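Local coordinates for FACT-Spt16 (Cicer arietinum, PDB 5CE6), which probably helps the FACT histone chaperone complex to bind histones H3-H4 during transcription, through the N-terminal domain of its Spt16 subunit, at residues T85-V88 / Q93-V96; S108-A113 / I121-K126; Y329-K334 / V357-K362. All blocks are in the same frame, centred on the assembly; numbering follows the deposited sequence.

Contact 1 of 3, residues T85-V88 / Q93-V96; sequences TIMV and QIHV
The carbonyl oxygen of His95 is gripped twice by the opposite strand: Val88 N donates to it over 2.7 Å, in the carbonyl plane, and Met87 CA brings a CH...O contact of 3.3 Å. The pattern is returned at Val88 O, which accepts His95 N at 2.8 Å and lies 3.3 Å from Ile94 CA. Val88 and His95 thus form a hydrogen-bonded pair, while Met87 and Val96 make the adjoining non-hydrogen-bonded pair. The strands run antiparallel at 167°, as expected of a beta hairpin. Side chains of Thr85, Met87, Ile94 and Val96 share one face. There Met87 lies alongside Ile94, with Met87 CG 3.7 Å from Ile94 CG2; the chain reaches this neighbour because CG stands anti to the backbone N (chi1 180°), before bending at chi3. Thr85 crosses Val96 at a slant, its CG2 touching Val96 CG1 at 3.7 Å. On the other face, His95 NE2 donates to Gln93 OE1 at 3.0 Å, approaching from above the amide plane, and His95 ND1 is hydrogen-bonded to His124. Two partners therefore restrain the rotation of the imidazole. Ile86, Val88 and His95 pack against helix 133-145, Ile86 and Val88 also against Trp173 of helix 168-179, and the hairpin is flanked in its sheet by strands 53-58 and 120-125.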
ATOM      1  N   THR A  85     -14.306 -13.481   9.244  1.00 19.85           N
ATOM      2  CA  THR A  85     -15.549 -13.377   8.491  1.00 22.91           C
ATOM      3  C   THR A  85     -15.322 -13.868   7.067  1.00 17.28           C
ATOM      4  O   THR A  85     -14.297 -13.572   6.459  1.00 18.95           O
ATOM      5  CB  THR A  85     -16.067 -11.922   8.471  1.00 20.31           C
ATOM      6  OG1 THR A  85     -16.403 -11.513   9.802  1.00 21.70           O
ATOM      7  CG2 THR A  85     -17.303 -11.779   7.594  1.00 20.15           C
ATOM      8  N   ILE A  86     -16.278 -14.632   6.546  1.00 19.82           N
ATOM      9  CA  ILE A  86     -16.266 -15.031   5.143  1.00 18.01           C
ATOM     10  C   ILE A  86     -17.445 -14.367   4.431  1.00 18.09           C
ATOM     11  O   ILE A  86     -18.566 -14.393   4.931  1.00 18.82           O
ATOM     12  CB  ILE A  86     -16.417 -16.549   5.019  1.00 22.83           C
ATOM     13  CG1 ILE A  86     -15.227 -17.267   5.670  1.00 19.15           C
ATOM     14  CG2 ILE A  86     -16.581 -16.961   3.567  1.00 20.50           C
ATOM     15  CD1 ILE A  86     -15.538 -18.728   6.035  1.00 20.49           C
ATOM     16  N   MET A  87     -17.196 -13.775   3.267  1.00 17.44           N
ATOM     17  CA  MET A  87     -18.272 -13.160   2.497  1.00 17.60           C
ATOM     18  C   MET A  87     -18.242 -13.690   1.072  1.00 19.03           C
ATOM     19  O   MET A  87     -17.195 -13.666   0.420  1.00 18.97           O
ATOM     20  CB  MET A  87     -18.135 -11.634   2.505  1.00 16.71           C
ATOM     21  CG  MET A  87     -19.202 -10.900   1.734  1.00 25.48           C
ATOM     22  SD  MET A  87     -19.222  -9.157   2.209  1.00 24.16           S
ATOM     23  CE  MET A  87     -17.554  -8.665   1.804  1.00 28.67           C
ATOM     24  N   VAL A  88     -19.389 -14.168   0.598  1.00 18.76           N
ATOM     25  CA  VAL A  88     -19.482 -14.739  -0.744  1.00 19.21           C
ATOM     26  C   VAL A  88     -20.535 -14.027  -1.590  1.00 19.47           C
ATOM     27  O   VAL A  88     -21.721 -14.009  -1.250  1.00 21.56           O
ATOM     28  CB  VAL A  88     -19.798 -16.245  -0.705  1.00 21.90           C
ATOM     29  CG1 VAL A  88     -19.980 -16.780  -2.116  1.00 22.20           C
ATOM     30  CG2 VAL A  88     -18.681 -17.004   0.001  1.00 20.70           C
ATOM     31  N   GLN A  93     -27.356 -13.044  -4.457  1.00 26.04           N
ATOM     32  CA  GLN A  93     -27.206 -13.076  -3.004  1.00 28.83           C
ATOM     33  C   GLN A  93     -25.797 -12.709  -2.558  1.00 27.98           C
ATOM     34  O   GLN A  93     -24.840 -12.827  -3.325  1.00 25.52           O
ATOM     35  CB  GLN A  93     -27.539 -14.469  -2.458  1.00 28.76           C
ATOM     36  CG  GLN A  93     -28.919 -14.993  -2.821  1.00 26.41           C
ATOM     37  CD  GLN A  93     -29.195 -16.354  -2.216  1.00 40.37           C
ATOM     38  OE1 GLN A  93     -28.453 -17.309  -2.443  1.00 36.89           O
ATOM     39  NE2 GLN A  93     -30.263 -16.446  -1.432  1.00 43.19           N
ATOM     40  N   ILE A  94     -25.675 -12.261  -1.311  1.00 22.06           N
ATOM     41  CA  ILE A  94     -24.370 -12.144  -0.663  1.00 20.98           C
ATOM     42  C   ILE A  94     -24.463 -12.914   0.644  1.00 25.28           C
ATOM     43  O   ILE A  94     -25.285 -12.587   1.488  1.00 21.91           O
ATOM     44  CB  ILE A  94     -24.010 -10.688  -0.352  1.00 20.01           C
ATOM     45  CG1 ILE A  94     -24.003  -9.859  -1.641  1.00 23.01           C
ATOM     46  CG2 ILE A  94     -22.631 -10.604   0.319  1.00 18.97           C
ATOM     47  CD1 ILE A  94     -23.614  -8.406  -1.446  1.00 21.58           C
ATOM     48  N   HIS A  95     -23.635 -13.939   0.798  1.00 21.40           N
ATOM     49  CA  HIS A  95     -23.642 -14.737   2.014  1.00 21.93           C
ATOM     50  C   HIS A  95     -22.509 -14.306   2.922  1.00 20.95           C
ATOM     51  O   HIS A  95     -21.392 -14.102   2.465  1.00 20.86           O
ATOM     52  CB  HIS A  95     -23.509 -16.219   1.670  1.00 22.76           C
ATOM     53  CG  HIS A  95     -24.689 -16.771   0.942  1.00 23.97           C
ATOM     54  ND1 HIS A  95     -25.699 -17.465   1.576  1.00 25.22           N
ATOM     55  CD2 HIS A  95     -25.026 -16.732  -0.369  1.00 26.34           C
ATOM     56  CE1 HIS A  95     -26.605 -17.828   0.687  1.00 31.90           C
ATOM     57  NE2 HIS A  95     -26.218 -17.396  -0.503  1.00 28.81           N
ATOM     58  N   VAL A  96     -22.802 -14.144   4.206  1.00 21.23           N
ATOM     59  CA  VAL A  96     -21.787 -13.766   5.171  1.00 20.50           C
ATOM     60  C   VAL A  96     -21.793 -14.784   6.295  1.00 21.35           C
ATOM     61  O   VAL A  96     -22.851 -15.118   6.805  1.00 22.40           O
ATOM     62  CB  VAL A  96     -22.056 -12.367   5.747  1.00 20.08           C
ATOM     63  CG1 VAL A  96     -20.932 -11.944   6.669  1.00 19.48           C
ATOM     64  CG2 VAL A  96     -22.210 -11.339   4.617  1.00 20.12           C
TER

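Contact 2 of 3, residues S108-A113 / I121-K126; sequences SVKKPA and IILHVK
Ile121 enters the contact first, with its side chain directed at residues 109-113. Its CG1 branch is anti to the carbonyl carbon (chi1 -68°), and the extended chain carries CD1 between two apolar partners: Val109 CG2 at 3.4 Å, closer than carbons usually come, and Ala113 CB at 3.6 Å. Farther back on the same side chain, Ile121 CB rests against Lys110 CG at 3.8 Å. The backbone joins in through a water that donates to Lys110 O at 2.7 Å and accepts from Ile121 N at 2.9 Å, so that a carbonyl of the first helical turn is tied to the strand. Two residues on, Leu123 again faces the helix. Lys110 runs fully extended beyond CG and crosses it obliquely, placing Lys110 CE 3.8 Å from Leu123 CD1. Just past this apolar touch, a second water accepts from Leu123 N at 2.9 Å and, more loosely, from Lys110 NZ at 3.2 Å. The ammonium has a stronger partner in Glu107, with which it forms a salt bridge. Shortening Lys110 to an alanine would probably leave Glu107 without this countercharge, uncover part of Leu123 and take one donor from the water at Leu123 N. Val109 also packs on Leu26 and Phe29 of helix 26-42. Strand 120-125 lies parallel to its neighbour 93-98, and the chain between them passes through helices 100-106 and 110-117: the arrangement is a beta-alpha-beta crossover at the edge of the N-terminal lobe's sheet.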
ATOM      1  N   SER A 108     -28.206  -3.884   8.703  1.00 31.39           N
ATOM      2  CA  SER A 108     -28.527  -2.572   8.150  1.00 37.25           C
ATOM      3  C   SER A 108     -28.248  -2.435   6.651  1.00 33.40           C
ATOM      4  O   SER A 108     -28.750  -1.512   6.012  1.00 32.04           O
ATOM      5  CB  SER A 108     -27.773  -1.479   8.910  1.00 39.18           C
ATOM      6  OG  SER A 108     -26.374  -1.625   8.751  1.00 41.67           O
ATOM      7  N   VAL A 109     -27.448  -3.338   6.092  1.00 27.95           N
ATOM      8  CA  VAL A 109     -27.114  -3.254   4.669  1.00 24.44           C
ATOM      9  C   VAL A 109     -27.991  -4.154   3.787  1.00 22.16           C
ATOM     10  O   VAL A 109     -27.858  -4.156   2.568  1.00 24.10           O
ATOM     11  CB  VAL A 109     -25.602  -3.498   4.407  1.00 36.39           C
ATOM     12  CG1 VAL A 109     -24.762  -2.503   5.183  1.00 37.45           C
ATOM     13  CG2 VAL A 109     -25.197  -4.900   4.792  1.00 32.25           C
ATOM     14  N   LYS A 110     -28.906  -4.900   4.400  1.00 25.70           N
ATOM     15  CA  LYS A 110     -29.818  -5.751   3.630  1.00 26.32           C
ATOM     16  C   LYS A 110     -30.674  -4.952   2.646  1.00 27.09           C
ATOM     17  O   LYS A 110     -30.691  -5.242   1.451  1.00 27.11           O
ATOM     18  CB  LYS A 110     -30.711  -6.581   4.551  1.00 28.11           C
ATOM     19  CG  LYS A 110     -30.014  -7.795   5.140  1.00 25.40           C
ATOM     20  CD  LYS A 110     -30.924  -8.514   6.119  1.00 28.95           C
ATOM     21  CE  LYS A 110     -30.251  -9.743   6.694  1.00 32.38           C
ATOM     22  NZ  LYS A 110     -31.148 -10.410   7.693  1.00 32.40           N
ATOM     23  N   LYS A 111     -31.379  -3.947   3.148  1.00 30.34           N
ATOM     24  CA  LYS A 111     -32.200  -3.105   2.280  1.00 38.27           C
ATOM     25  C   LYS A 111     -31.367  -2.353   1.222  1.00 34.43           C
ATOM     26  O   LYS A 111     -31.701  -2.397   0.035  1.00 33.42           O
ATOM     27  CB  LYS A 111     -33.110  -2.165   3.091  1.00 42.82           C
ATOM     28  N   PRO A 112     -30.269  -1.688   1.638  1.00 33.39           N
ATOM     29  CA  PRO A 112     -29.415  -1.023   0.643  1.00 35.60           C
ATOM     30  C   PRO A 112     -28.863  -1.961  -0.432  1.00 34.76           C
ATOM     31  O   PRO A 112     -28.711  -1.536  -1.578  1.00 26.95           O
ATOM     32  CB  PRO A 112     -28.264  -0.479   1.490  1.00 33.74           C
ATOM     33  CG  PRO A 112     -28.887  -0.230   2.822  1.00 31.30           C
ATOM     34  CD  PRO A 112     -29.856  -1.347   3.015  1.00 29.01           C
ATOM     35  N   ALA A 113     -28.557  -3.205  -0.073  1.00 25.84           N
ATOM     36  CA  ALA A 113     -28.040  -4.159  -1.055  1.00 22.66           C
ATOM     37  C   ALA A 113     -29.136  -4.550  -2.044  1.00 23.70           C
ATOM     38  O   ALA A 113     -28.887  -4.687  -3.242  1.00 23.65           O
ATOM     39  CB  ALA A 113     -27.483  -5.397  -0.362  1.00 21.82           C
ATOM     40  N   ILE A 121     -28.938 -10.226   0.992  1.00 23.84           N
ATOM     41  CA  ILE A 121     -27.905 -10.565   1.964  1.00 23.64           C
ATOM     42  C   ILE A 121     -28.385 -11.642   2.928  1.00 24.12           C
ATOM     43  O   ILE A 121     -29.434 -11.504   3.555  1.00 26.28           O
ATOM     44  CB  ILE A 121     -27.458  -9.331   2.736  1.00 25.18           C
ATOM     45  CG1 ILE A 121     -26.721  -8.396   1.782  1.00 28.22           C
ATOM     46  CG2 ILE A 121     -26.574  -9.720   3.907  1.00 27.90           C
ATOM     47  CD1 ILE A 121     -26.148  -7.197   2.435  1.00 35.38           C
ATOM     48  N   ILE A 122     -27.610 -12.715   3.034  1.00 23.98           N
ATOM     49  CA  ILE A 122     -27.980 -13.833   3.895  1.00 24.99           C
ATOM     50  C   ILE A 122     -26.928 -13.958   4.978  1.00 24.38           C
ATOM     51  O   ILE A 122     -25.763 -14.195   4.681  1.00 23.53           O
ATOM     52  CB  ILE A 122     -28.040 -15.142   3.105  1.00 25.67           C
ATOM     53  CG1 ILE A 122     -29.033 -15.012   1.952  1.00 29.91           C
ATOM     54  CG2 ILE A 122     -28.426 -16.307   4.018  1.00 26.84           C
ATOM     55  CD1 ILE A 122     -30.433 -14.677   2.405  1.00 31.74           C
ATOM     56  N   LEU A 123     -27.332 -13.800   6.235  1.00 25.64           N
ATOM     57  CA  LEU A 123     -26.361 -13.817   7.323  1.00 24.45           C
ATOM     58  C   LEU A 123     -26.347 -15.170   8.020  1.00 25.41           C
ATOM     59  O   LEU A 123     -27.368 -15.629   8.524  1.00 27.87           O
ATOM     60  CB  LEU A 123     -26.646 -12.686   8.314  1.00 24.44           C
ATOM     61  CG  LEU A 123     -26.567 -11.288   7.695  1.00 26.53           C
ATOM     62  CD1 LEU A 123     -26.997 -10.225   8.688  1.00 27.60           C
ATOM     63  CD2 LEU A 123     -25.160 -11.005   7.210  1.00 25.08           C
ATOM     64  N   HIS A 124     -25.186 -15.816   8.021  1.00 24.89           N
ATOM     65  CA  HIS A 124     -25.025 -17.098   8.694  1.00 25.81           C
ATOM     66  C   HIS A 124     -24.235 -16.852   9.970  1.00 28.43           C
ATOM     67  O   HIS A 124     -23.046 -16.545   9.913  1.00 24.47           O
ATOM     68  CB  HIS A 124     -24.264 -18.072   7.789  1.00 29.67           C
ATOM     69  CG  HIS A 124     -24.862 -18.222   6.424  1.00 25.80           C
ATOM     70  ND1 HIS A 124     -25.708 -19.261   6.096  1.00 27.13           N
ATOM     71  CD2 HIS A 124     -24.741 -17.469   5.306  1.00 24.93           C
ATOM     72  CE1 HIS A 124     -26.082 -19.140   4.836  1.00 27.08           C
ATOM     73  NE2 HIS A 124     -25.512 -18.059   4.333  1.00 25.76           N
ATOM     74  N   VAL A 125     -24.896 -16.974  11.119  1.00 27.57           N
ATOM     75  CA  VAL A 125     -24.260 -16.653  12.397  1.00 29.02           C
ATOM     76  C   VAL A 125     -23.474 -17.838  12.944  1.00 28.06           C
ATOM     77  O   VAL A 125     -24.039 -18.919  13.147  1.00 28.31           O
ATOM     78  CB  VAL A 125     -25.304 -16.252  13.458  1.00 38.64           C
ATOM     79  CG1 VAL A 125     -24.634 -16.057  14.815  1.00 42.13           C
ATOM     80  CG2 VAL A 125     -26.052 -15.000  13.036  1.00 33.95           C
ATOM     81  N   LYS A 126     -22.183 -17.629  13.198  1.00 31.33           N
ATOM     82  CA  LYS A 126     -21.346 -18.670  13.792  1.00 38.15           C
ATOM     83  C   LYS A 126     -21.175 -18.475  15.296  1.00 37.16           C
ATOM     84  O   LYS A 126     -20.685 -17.433  15.746  1.00 34.34           O
ATOM     85  CB  LYS A 126     -19.964 -18.715  13.133  1.00 37.47           C
ATOM     86  CG  LYS A 126     -19.131 -19.932  13.548  1.00 36.81           C
ATOM     87  CD  LYS A 126     -17.666 -19.761  13.182  1.00 33.05           C
ATOM     88  CE  LYS A 126     -16.967 -18.819  14.150  1.00 31.22           C
ATOM     89  NZ  LYS A 126     -16.851 -19.395  15.524  1.00 31.49           N
TER
HETATM   90  O   HOH W   1     -30.105 -13.311   6.998  1.00 25.95           O
HETATM   91  O   HOH W   2     -30.445  -7.834   0.626  1.00 27.29           O

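Contact 3 of 3, residues Y329-K334 / V357-K362; sequences YEVLLK and VSVVEK
Peptide carbonyls are the flat groups that Val359 meets on the facing helix: Val331 O lies 4.0 Å from Val359 CG1, and Lys334 O is 4.2 Å from Val359 CG2. The rest of the contact is carried by valine methyls and by the aliphatic length of one lysine. Val331 and Val360 cross at about a right angle, methyl to methyl, with Val331 CG1 3.9 Å from Val360 CG2. Beside them Lys334 lies slantwise over Val359. Its CG stands anti to the backbone N (chi1 -177°) and the chain stays extended, so three successive methylenes pass the same methyl, the nearest being Lys334 CG at 3.8 Å from Val359 CG1. This lets a lysine lay its hydrocarbon part against the valine while its ammonium end stays at the solvent side. There Lys334 NZ makes a salt bridge with Asp363, just beyond the end of segment 357-362. Lys362 NZ stands 6.6 Å from Lys334 NZ, and the carboxylate of Asp363 would partly offset the meeting of like charges. The axes of segments 329-334 and 357-362 approach to 9.2 Å and run roughly antiparallel, at 150°. The backbones come closest at Val331 and Val360, whose CA atoms are 6.5 Å apart. Deeper in, both of these valines rest on Phe410 of strand 403-414. Leu332 of helix 323-342 packs on the same strand and on strand 424-435, whereas Val360 of helix 349-363 also meets the loop residue Val368.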
ATOM      1  N   TYR A 329      23.121  10.605  -5.900  1.00 12.23           N
ATOM      2  CA  TYR A 329      21.907  11.198  -5.377  1.00 11.67           C
ATOM      3  C   TYR A 329      21.277  12.131  -6.402  1.00 11.82           C
ATOM      4  O   TYR A 329      20.065  12.101  -6.601  1.00 12.57           O
ATOM      5  CB  TYR A 329      22.118  11.921  -4.037  1.00 11.74           C
ATOM      6  CG  TYR A 329      20.824  12.521  -3.548  1.00 12.30           C
ATOM      7  CD1 TYR A 329      20.486  13.830  -3.852  1.00 14.20           C
ATOM      8  CD2 TYR A 329      19.912  11.757  -2.826  1.00 10.64           C
ATOM      9  CE1 TYR A 329      19.305  14.367  -3.446  1.00 14.35           C
ATOM     10  CE2 TYR A 329      18.711  12.291  -2.425  1.00 10.84           C
ATOM     11  CZ  TYR A 329      18.415  13.593  -2.730  1.00 12.65           C
ATOM     12  OH  TYR A 329      17.227  14.133  -2.327  1.00 11.30           O
ATOM     13  N   GLU A 330      22.098  12.953  -7.054  1.00 12.57           N
ATOM     14  CA  GLU A 330      21.595  13.870  -8.069  1.00 12.90           C
ATOM     15  C   GLU A 330      20.911  13.105  -9.191  1.00 12.72           C
ATOM     16  O   GLU A 330      19.825  13.503  -9.654  1.00 12.55           O
ATOM     17  CB  GLU A 330      22.732  14.735  -8.622  1.00 16.31           C
ATOM     18  CG  GLU A 330      23.314  15.678  -7.591  1.00 19.85           C
ATOM     19  CD  GLU A 330      24.291  16.663  -8.193  1.00 28.31           C
ATOM     20  OE1 GLU A 330      23.979  17.871  -8.207  1.00 38.28           O
ATOM     21  OE2 GLU A 330      25.367  16.232  -8.649  1.00 28.91           O
ATOM     22  N   VAL A 331      21.532  11.999  -9.599  1.00 12.84           N
ATOM     23  CA  VAL A 331      20.986  11.158 -10.665  1.00 12.82           C
ATOM     24  C   VAL A 331      19.678  10.490 -10.231  1.00 13.34           C
ATOM     25  O   VAL A 331      18.697  10.452 -10.990  1.00 12.92           O
ATOM     26  CB  VAL A 331      22.005  10.112 -11.132  1.00 15.57           C
ATOM     27  CG1 VAL A 331      21.391   9.187 -12.174  1.00 18.29           C
ATOM     28  CG2 VAL A 331      23.245  10.807 -11.709  1.00 15.64           C
ATOM     29  N   LEU A 332      19.656   9.980  -9.003  1.00 12.79           N
ATOM     30  CA  LEU A 332      18.436   9.367  -8.469  1.00 10.66           C
ATOM     31  C   LEU A 332      17.280  10.357  -8.446  1.00 10.99           C
ATOM     32  O   LEU A 332      16.157  10.012  -8.811  1.00 13.39           O
ATOM     33  CB  LEU A 332      18.670   8.809  -7.062  1.00 10.26           C
ATOM     34  CG  LEU A 332      17.421   8.125  -6.489  1.00  9.57           C
ATOM     35  CD1 LEU A 332      17.107   6.892  -7.332  1.00 12.52           C
ATOM     36  CD2 LEU A 332      17.659   7.726  -5.034  1.00 12.41           C
ATOM     37  N   LEU A 333      17.545  11.578  -7.993  1.00 11.97           N
ATOM     38  CA  LEU A 333      16.510  12.607  -7.967  1.00 13.76           C
ATOM     39  C   LEU A 333      15.952  12.900  -9.365  1.00 12.88           C
ATOM     40  O   LEU A 333      14.731  12.992  -9.553  1.00 11.67           O
ATOM     41  CB  LEU A 333      17.050  13.882  -7.300  1.00 11.84           C
ATOM     42  CG  LEU A 333      16.125  15.103  -7.310  1.00 12.79           C
ATOM     43  CD1 LEU A 333      14.787  14.791  -6.648  1.00 12.86           C
ATOM     44  CD2 LEU A 333      16.810  16.249  -6.600  1.00 19.56           C
ATOM     45  N   LYS A 334      16.839  13.036 -10.342  1.00 15.11           N
ATOM     46  CA  LYS A 334      16.427  13.334 -11.714  1.00 14.11           C
ATOM     47  C   LYS A 334      15.625  12.155 -12.276  1.00 15.22           C
ATOM     48  O   LYS A 334      14.635  12.342 -12.989  1.00 13.13           O
ATOM     49  CB  LYS A 334      17.666  13.636 -12.566  1.00 13.02           C
ATOM     50  CG  LYS A 334      17.396  14.039 -14.000  1.00 18.05           C
ATOM     51  CD  LYS A 334      18.723  14.396 -14.679  1.00 20.95           C
ATOM     52  CE  LYS A 334      18.551  14.680 -16.161  1.00 31.49           C
ATOM     53  NZ  LYS A 334      19.859  15.097 -16.761  1.00 32.72           N
ATOM     54  N   VAL A 357      15.219   4.726 -16.170  1.00 16.91           N
ATOM     55  CA  VAL A 357      16.356   4.018 -16.763  1.00 15.78           C
ATOM     56  C   VAL A 357      17.087   4.914 -17.766  1.00 15.25           C
ATOM     57  O   VAL A 357      18.318   4.973 -17.775  1.00 20.14           O
ATOM     58  CB  VAL A 357      15.904   2.710 -17.450  1.00 15.57           C
ATOM     59  CG1 VAL A 357      17.091   2.004 -18.105  1.00 19.28           C
ATOM     60  CG2 VAL A 357      15.224   1.790 -16.439  1.00 16.13           C
ATOM     61  N   SER A 358      16.328   5.630 -18.592  1.00 18.73           N
ATOM     62  CA  SER A 358      16.925   6.500 -19.605  1.00 22.61           C
ATOM     63  C   SER A 358      17.785   7.598 -18.987  1.00 23.28           C
ATOM     64  O   SER A 358      18.838   7.966 -19.529  1.00 23.18           O
ATOM     65  CB  SER A 358      15.845   7.120 -20.495  1.00 30.50           C
ATOM     66  OG  SER A 358      15.206   6.138 -21.288  1.00 36.18           O
ATOM     67  N   VAL A 359      17.323   8.126 -17.858  1.00 18.16           N
ATOM     68  CA  VAL A 359      18.064   9.148 -17.133  1.00 16.79           C
ATOM     69  C   VAL A 359      19.392   8.599 -16.616  1.00 17.54           C
ATOM     70  O   VAL A 359      20.443   9.223 -16.780  1.00 21.95           O
ATOM     71  CB  VAL A 359      17.240   9.693 -15.947  1.00 17.55           C
ATOM     72  CG1 VAL A 359      18.134  10.417 -14.951  1.00 18.72           C
ATOM     73  CG2 VAL A 359      16.140  10.610 -16.448  1.00 17.86           C
ATOM     74  N   VAL A 360      19.344   7.430 -15.983  1.00 17.08           N
ATOM     75  CA  VAL A 360      20.561   6.838 -15.437  1.00 16.34           C
ATOM     76  C   VAL A 360      21.515   6.435 -16.566  1.00 21.97           C
ATOM     77  O   VAL A 360      22.725   6.647 -16.468  1.00 23.89           O
ATOM     78  CB  VAL A 360      20.252   5.652 -14.498  1.00 15.36           C
ATOM     79  CG1 VAL A 360      21.528   5.127 -13.860  1.00 15.75           C
ATOM     80  CG2 VAL A 360      19.282   6.087 -13.400  1.00 17.28           C
ATOM     81  N   GLU A 361      20.972   5.898 -17.655  1.00 19.45           N
ATOM     82  CA  GLU A 361      21.812   5.499 -18.793  1.00 22.63           C
ATOM     83  C   GLU A 361      22.582   6.691 -19.367  1.00 21.99           C
ATOM     84  O   GLU A 361      23.750   6.567 -19.762  1.00 23.33           O
ATOM     85  CB  GLU A 361      20.972   4.815 -19.882  1.00 24.07           C
ATOM     86  CG  GLU A 361      21.767   4.384 -21.121  1.00 34.88           C
ATOM     87  CD  GLU A 361      22.755   3.254 -20.852  1.00 45.24           C
ATOM     88  OE1 GLU A 361      23.719   3.104 -21.642  1.00 46.37           O
ATOM     89  OE2 GLU A 361      22.566   2.513 -19.862  1.00 49.86           O
ATOM     90  N   LYS A 362      21.936   7.854 -19.401  1.00 25.67           N
ATOM     91  CA  LYS A 362      22.579   9.066 -19.907  1.00 27.43           C
ATOM     92  C   LYS A 362      23.622   9.641 -18.948  1.00 29.43           C
ATOM     93  O   LYS A 362      24.746   9.944 -19.352  1.00 27.55           O
ATOM     94  CB  LYS A 362      21.535  10.141 -20.249  1.00 23.56           C
ATOM     95  CG  LYS A 362      22.144  11.498 -20.622  1.00 36.59           C
ATOM     96  CD  LYS A 362      21.126  12.419 -21.280  1.00 42.60           C
ATOM     97  CE  LYS A 362      21.719  13.793 -21.581  1.00 47.79           C
ATOM     98  NZ  LYS A 362      22.970  13.714 -22.388  1.00 49.39           N
TER

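How the contacts relate
Contacts 1 and 2 belong to one sheet of the N-terminal lobe, their centres about 9 Å apart. Strands 93-98 and 120-125 are neighbours there, probably hydrogen-bonded through Val96 O to His124 N and Ile94 O to Ile122 N, with Leu123 packing on Val96. Contact 1 lies in the buried middle and relies on direct backbone bonds; contact 2, at the sheet's edge strand, combines apolar packing with water bridges. Contact 3 stands apart in the M24 peptidase-like region, its centre about 49 Å from that of contact 1, across the chain's centre. It joins two helices mainly by apolar side chains, without hydrogen bonds between the segments, partly buried, with its lysine charge on the solvent side.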